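Local coordinates for protein CdiA toxin (Cupriavidus taiwanensis, PDB 5T87) that is the C-terminal toxin domain of a contact-dependent growth inhibition protein, probably acting in the cytoplasm of target cells and captured here with its CdiI immunity protein, at residues Gln16-Ser21 against Thr56-Asn61; Ser21-Ser26 against His46-Ala51. One frame throughout, in Å; residues are numbered along the deposited sequence.

Interaction 1: residues Gln16-Ser21 against Thr56-Asn61; sequences QVKETS and TSDMQN
A chi1 of -177° swings CG1 of Val17 out opposite its backbone N and across to the start of the helix 57-64, where Asp58, whose CB points toward the hairpin, meets it. The motif is the corner of a beta hairpin packed on a capped helix N terminus: strands 15-18 and 21-27 are joined by a type I turn from Lys18 to Ser21, and Thr56 is the N-cap of the helix. Val17 CG1 lies 3.8 Å from Asp58 CB, the two side chains crossing at about a right angle, and 4.3 Å from CG of Met59, a selenomethionine whose side chain reaches on to Arg23. The other methyl of Val17, CG2, is directed to Val25 on the neighbouring strand, so the valine fills the angle between sheet and helix. The chi1 of Asp58 (-64°), with CG beside the backbone N, sets its carboxylate next to the aliphatic part of Lys18, whose CD is 3.5 Å from Asp58 OD2. A bend at chi3 turns the end of the lysine chain away from that oxygen, and Lys18 NZ stays 4.6 Å from Asp58 OD2, beyond a salt bridge; Lys18 also packs on Asp104 of the CdiI immunity protein. Each element is braced internally. Gln16 NE2 spans the turn, donating to Ser21 O at 2.8 Å from above the carbonyl plane and weakly to Lys18 O. At the helix start, Met59 N makes a weak but fairly straight capping bond to Thr56 OG1, 3.3 Å long with a 160° angle at the hydrogen.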
loop_
_atom_site.group_PDB
_atom_site.type_symbol
_atom_site.label_atom_id
_atom_site.label_comp_id
_atom_site.label_asym_id
_atom_site.label_seq_id
_atom_site.Cartn_x
_atom_site.Cartn_y
_atom_site.Cartn_z
ATOM N N GLN E 16 8.633 -10.882 5.380
ATOM C CA GLN E 16 7.445 -11.043 4.558
ATOM C C GLN E 16 6.372 -11.664 5.421
ATOM O O GLN E 16 6.654 -12.586 6.170
ATOM C CB GLN E 16 7.752 -11.952 3.369
ATOM C CG GLN E 16 6.601 -12.121 2.394
ATOM C CD GLN E 16 7.011 -12.809 1.108
ATOM O OE1 GLN E 16 8.163 -13.188 0.934
ATOM N NE2 GLN E 16 6.064 -12.974 0.200
ATOM N N VAL E 17 5.148 -11.164 5.314
ATOM C CA VAL E 17 4.059 -11.617 6.178
ATOM C C VAL E 17 3.531 -12.966 5.686
ATOM O O VAL E 17 3.299 -13.876 6.486
ATOM C CB VAL E 17 2.903 -10.585 6.252
ATOM C CG1 VAL E 17 1.812 -11.058 7.214
ATOM C CG2 VAL E 17 3.421 -9.219 6.691
ATOM N N LYS E 18 3.326 -13.072 4.373
ATOM C CA LYS E 18 2.819 -14.284 3.734
ATOM C C LYS E 18 3.513 -14.435 2.399
ATOM O O LYS E 18 3.717 -13.440 1.710
ATOM C CB LYS E 18 1.324 -14.156 3.475
ATOM C CG LYS E 18 0.548 -13.492 4.593
ATOM C CD LYS E 18 -0.949 -13.565 4.358
ATOM C CE LYS E 18 -1.386 -12.647 3.229
ATOM N NZ LYS E 18 -2.864 -12.574 3.191
ATOM N N GLU E 19 3.838 -15.664 2.006
ATOM C CA GLU E 19 4.509 -15.902 0.710
ATOM C C GLU E 19 3.642 -15.566 -0.519
ATOM O O GLU E 19 4.175 -15.389 -1.613
ATOM C CB GLU E 19 5.072 -17.330 0.614
ATOM C CG GLU E 19 4.035 -18.445 0.494
ATOM C CD GLU E 19 4.655 -19.829 0.638
ATOM O OE1 GLU E 19 5.589 -20.155 -0.130
ATOM O OE2 GLU E 19 4.205 -20.596 1.519
ATOM N N THR E 20 2.324 -15.465 -0.336
ATOM C CA THR E 20 1.404 -15.029 -1.403
ATOM C C THR E 20 1.408 -13.513 -1.661
ATOM O O THR E 20 0.802 -13.056 -2.638
ATOM C CB THR E 20 -0.051 -15.431 -1.082
ATOM O OG1 THR E 20 -0.441 -14.864 0.172
ATOM C CG2 THR E 20 -0.195 -16.942 -1.014
ATOM N N SER E 21 2.054 -12.735 -0.786
ATOM C CA SER E 21 2.098 -11.281 -0.917
ATOM C C SER E 21 3.463 -10.714 -0.578
ATOM O O SER E 21 4.037 -11.090 0.433
ATOM C CB SER E 21 1.080 -10.630 0.022
ATOM O OG SER E 21 1.321 -9.236 0.151
ATOM N N THR E 56 -2.623 -6.994 11.754
ATOM C CA THR E 56 -3.478 -8.191 11.732
ATOM C C THR E 56 -2.822 -9.293 12.562
ATOM O O THR E 56 -1.680 -9.145 13.008
ATOM C CB THR E 56 -3.765 -8.738 10.301
ATOM O OG1 THR E 56 -2.724 -9.634 9.886
ATOM C CG2 THR E 56 -3.937 -7.623 9.270
ATOM N N SER E 57 -3.547 -10.395 12.751
ATOM C CA SER E 57 -3.009 -11.577 13.429
ATOM C C SER E 57 -1.729 -12.051 12.733
ATOM O O SER E 57 -0.687 -12.181 13.378
ATOM C CB SER E 57 -4.054 -12.708 13.503
ATOM O OG SER E 57 -4.486 -13.133 12.215
ATOM N N ASP E 58 -1.810 -12.241 11.414
ATOM C CA ASP E 58 -0.659 -12.666 10.596
ATOM C C ASP E 58 0.574 -11.776 10.805
ATOM O O ASP E 58 1.695 -12.285 10.909
ATOM C CB ASP E 58 -1.022 -12.685 9.103
ATOM C CG ASP E 58 -2.096 -13.712 8.758
ATOM O OD1 ASP E 58 -2.617 -14.387 9.670
ATOM O OD2 ASP E 58 -2.428 -13.835 7.560
HETATM N N MSE E 59 0.347 -10.458 10.878
HETATM C CA MSE E 59 1.419 -9.459 11.051
HETATM C C MSE E 59 2.062 -9.582 12.402
HETATM O O MSE E 59 3.292 -9.602 12.519
HETATM C CB MSE E 59 0.888 -8.023 10.905
HETATM C CG MSE E 59 0.376 -7.698 9.493
HETATM SE SE MSE E 59 0.184 -5.749 9.152
HETATM C CE MSE E 59 -1.108 -5.800 7.660
ATOM N N GLN E 60 1.230 -9.672 13.435
ATOM C CA GLN E 60 1.715 -9.809 14.804
ATOM C C GLN E 60 2.387 -11.168 15.023
ATOM O O GLN E 60 3.462 -11.228 15.618
ATOM C CB GLN E 60 0.576 -9.602 15.803
ATOM C CG GLN E 60 0.006 -8.191 15.785
ATOM C CD GLN E 60 -1.257 -8.031 16.616
ATOM O OE1 GLN E 60 -1.910 -9.008 16.977
ATOM N NE2 GLN E 60 -1.613 -6.785 16.913
ATOM N N ASN E 61 1.767 -12.243 14.526
ATOM C CA ASN E 61 2.349 -13.592 14.606
ATOM C C ASN E 61 3.756 -13.590 14.033
ATOM O O ASN E 61 4.710 -13.972 14.715
ATOM C CB ASN E 61 1.509 -14.623 13.834
ATOM C CG ASN E 61 0.227 -15.017 14.554
ATOM O OD1 ASN E 61 0.134 -14.966 15.783
ATOM N ND2 ASN E 61 -0.770 -15.435 13.780
#

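Interaction 2: residues Ser21-Ser26 against His46-Ala51; sequences SPRRVS and HGHVRA
Arg23 and Arg50 bring their guanidinium groups together from the second and the last strand of the antiparallel sheet, above Val36 of the strand 34-41 that lies between them. Along residues 21-26, Ser21 comes first: its OG accepts from Arg23 N at 3.0 Å in an ST turn that spans Pro22, and also bonds to Asp104 of the CdiI immunity protein. Arg23 follows and carries the contact. Its chain leaves the backbone with CG beside the carbonyl carbon (chi1 -177°), and a bend at chi3 turns the guanidinium toward the far strand, where Arg23 NH1 lies 3.8 Å from Arg50 NH2. The two planes are almost perpendicular, 87° apart. Arg23 NH2 also approaches the edge of the imidazole of His48, 4.4 Å from His48 CE1. On strand 44-50, Arg50 stretches from CG to NE and donates NE to His48 NE2 at 3.1 Å, nearly within the imidazole plane, which orients the ring and the guanidinium together. Arg23 NE makes a salt bridge to Asp38, while Arg23 NH1 and Arg50 NH2 both make salt bridges to Asp108 OD1 of the CdiI immunity protein. The two guanidinium groups thus share one carboxylate oxygen of the immunity protein, whose negative charge would probably offset their proximity.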
loop_
_atom_site.group_PDB
_atom_site.type_symbol
_atom_site.label_atom_id
_atom_site.label_comp_id
_atom_site.label_asym_id
_atom_site.label_seq_id
_atom_site.Cartn_x
_atom_site.Cartn_y
_atom_site.Cartn_z
ATOM N N SER E 21 2.054 -12.735 -0.786
ATOM C CA SER E 21 2.098 -11.281 -0.917
ATOM C C SER E 21 3.463 -10.714 -0.578
ATOM O O SER E 21 4.037 -11.090 0.433
ATOM C CB SER E 21 1.080 -10.630 0.022
ATOM O OG SER E 21 1.321 -9.236 0.151
ATOM N N PRO E 22 3.939 -9.734 -1.368
ATOM C CA PRO E 22 5.192 -9.055 -1.030
ATOM C C PRO E 22 5.127 -8.149 0.207
ATOM O O PRO E 22 6.150 -7.635 0.621
ATOM C CB PRO E 22 5.466 -8.210 -2.275
ATOM C CG PRO E 22 4.110 -7.892 -2.812
ATOM C CD PRO E 22 3.261 -9.091 -2.512
ATOM N N ARG E 23 3.940 -7.935 0.776
ATOM C CA ARG E 23 3.808 -7.139 1.994
ATOM C C ARG E 23 4.687 -7.673 3.121
ATOM O O ARG E 23 4.606 -8.856 3.463
ATOM C CB ARG E 23 2.356 -7.102 2.456
ATOM C CG ARG E 23 2.111 -6.237 3.683
ATOM C CD ARG E 23 0.644 -5.850 3.819
ATOM N NE ARG E 23 0.362 -4.519 3.282
ATOM C CZ ARG E 23 -0.780 -3.848 3.455
ATOM N NH1 ARG E 23 -1.786 -4.383 4.146
ATOM N NH2 ARG E 23 -0.916 -2.633 2.927
ATOM N N ARG E 24 5.519 -6.782 3.667
ATOM C CA ARG E 24 6.423 -7.083 4.760
ATOM C C ARG E 24 6.070 -6.259 5.987
ATOM O O ARG E 24 5.289 -5.298 5.907
ATOM C CB ARG E 24 7.869 -6.757 4.376
ATOM C CG ARG E 24 8.314 -7.274 3.023
ATOM C CD ARG E 24 9.801 -7.035 2.814
ATOM N NE ARG E 24 10.639 -7.924 3.629
ATOM C CZ ARG E 24 10.919 -9.204 3.354
ATOM N NH1 ARG E 24 11.697 -9.897 4.178
ATOM N NH2 ARG E 24 10.428 -9.804 2.274
ATOM N N VAL E 25 6.687 -6.632 7.111
ATOM C CA VAL E 25 6.515 -5.941 8.403
ATOM C C VAL E 25 7.810 -5.974 9.230
ATOM O O VAL E 25 8.559 -6.955 9.177
ATOM C CB VAL E 25 5.331 -6.536 9.219
ATOM C CG1 VAL E 25 5.531 -8.018 9.524
ATOM C CG2 VAL E 25 5.100 -5.747 10.500
ATOM N N SER E 26 8.064 -4.899 9.979
ATOM C CA SER E 26 9.232 -4.801 10.872
ATOM C C SER E 26 8.916 -3.963 12.123
ATOM O O SER E 26 7.793 -3.464 12.281
ATOM C CB SER E 26 10.406 -4.179 10.115
ATOM O OG SER E 26 11.649 -4.512 10.709
ATOM N N HIS E 46 7.802 1.142 -0.343
ATOM C CA HIS E 46 7.349 2.299 0.482
ATOM C C HIS E 46 6.773 1.792 1.804
ATOM O O HIS E 46 6.502 0.597 1.948
ATOM C CB HIS E 46 6.279 3.139 -0.229
ATOM C CG HIS E 46 5.133 2.328 -0.748
ATOM N ND1 HIS E 46 5.127 1.798 -2.019
ATOM C CD2 HIS E 46 3.988 1.910 -0.159
ATOM C CE1 HIS E 46 4.015 1.113 -2.204
ATOM N NE2 HIS E 46 3.306 1.169 -1.094
ATOM N N GLY E 47 6.573 2.690 2.760
ATOM C CA GLY E 47 6.121 2.252 4.071
ATOM C C GLY E 47 5.361 3.264 4.890
ATOM O O GLY E 47 5.418 4.480 4.628
ATOM N N HIS E 48 4.645 2.743 5.887
ATOM C CA HIS E 48 3.884 3.583 6.814
ATOM C C HIS E 48 3.937 3.038 8.225
ATOM O O HIS E 48 4.157 1.839 8.428
ATOM C CB HIS E 48 2.422 3.749 6.353
ATOM C CG HIS E 48 1.663 2.463 6.253
ATOM N ND1 HIS E 48 1.562 1.753 5.078
ATOM C CD2 HIS E 48 0.966 1.762 7.177
ATOM C CE1 HIS E 48 0.842 0.665 5.282
ATOM N NE2 HIS E 48 0.474 0.644 6.548
ATOM N N VAL E 49 3.703 3.924 9.192
ATOM C CA VAL E 49 3.682 3.555 10.617
ATOM C C VAL E 49 2.302 3.038 11.042
ATOM O O VAL E 49 1.271 3.569 10.615
ATOM C CB VAL E 49 4.032 4.764 11.504
ATOM C CG1 VAL E 49 4.063 4.362 12.979
ATOM C CG2 VAL E 49 5.355 5.380 11.071
ATOM N N ARG E 50 2.284 2.018 11.890
ATOM C CA ARG E 50 1.030 1.548 12.476
ATOM C C ARG E 50 1.106 1.356 13.995
ATOM O O ARG E 50 2.179 1.156 14.553
ATOM C CB ARG E 50 0.576 0.249 11.802
ATOM C CG ARG E 50 -0.073 0.434 10.438
ATOM C CD ARG E 50 -0.905 -0.786 10.058
ATOM N NE ARG E 50 -1.246 -0.794 8.633
ATOM C CZ ARG E 50 -1.950 -1.750 8.018
ATOM N NH1 ARG E 50 -2.463 -2.771 8.703
ATOM N NH2 ARG E 50 -2.186 -1.651 6.716
ATOM N N ALA E 51 -0.057 1.431 14.640
ATOM C CA ALA E 51 -0.216 1.091 16.056
ATOM C C ALA E 51 -0.476 -0.419 16.214
ATOM O O ALA E 51 -1.212 -1.009 15.423
ATOM C CB ALA E 51 -1.369 1.888 16.651
#

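From the N terminus, the chain passes the short helix 7-12 and enters strand 15-18, where residues 16-21 form one side of interaction 1. Ser21, shared by both contacts, leads into strand 21-27, the first side of interaction 2. That contact closes first, when strand 44-50 returns after the intervening strand 34-41; the chain then runs to helix 57-64, which closes interaction 1. Interaction 2 is therefore nested within the larger loop, the centres of the two contacts lying about 10 Å apart. Val17 N to Arg23 O, a probable hydrogen bond, and Met59 CE on Arg50 NH1 join them directly, tying the hairpin, the far edge strand and the C-terminal helix together.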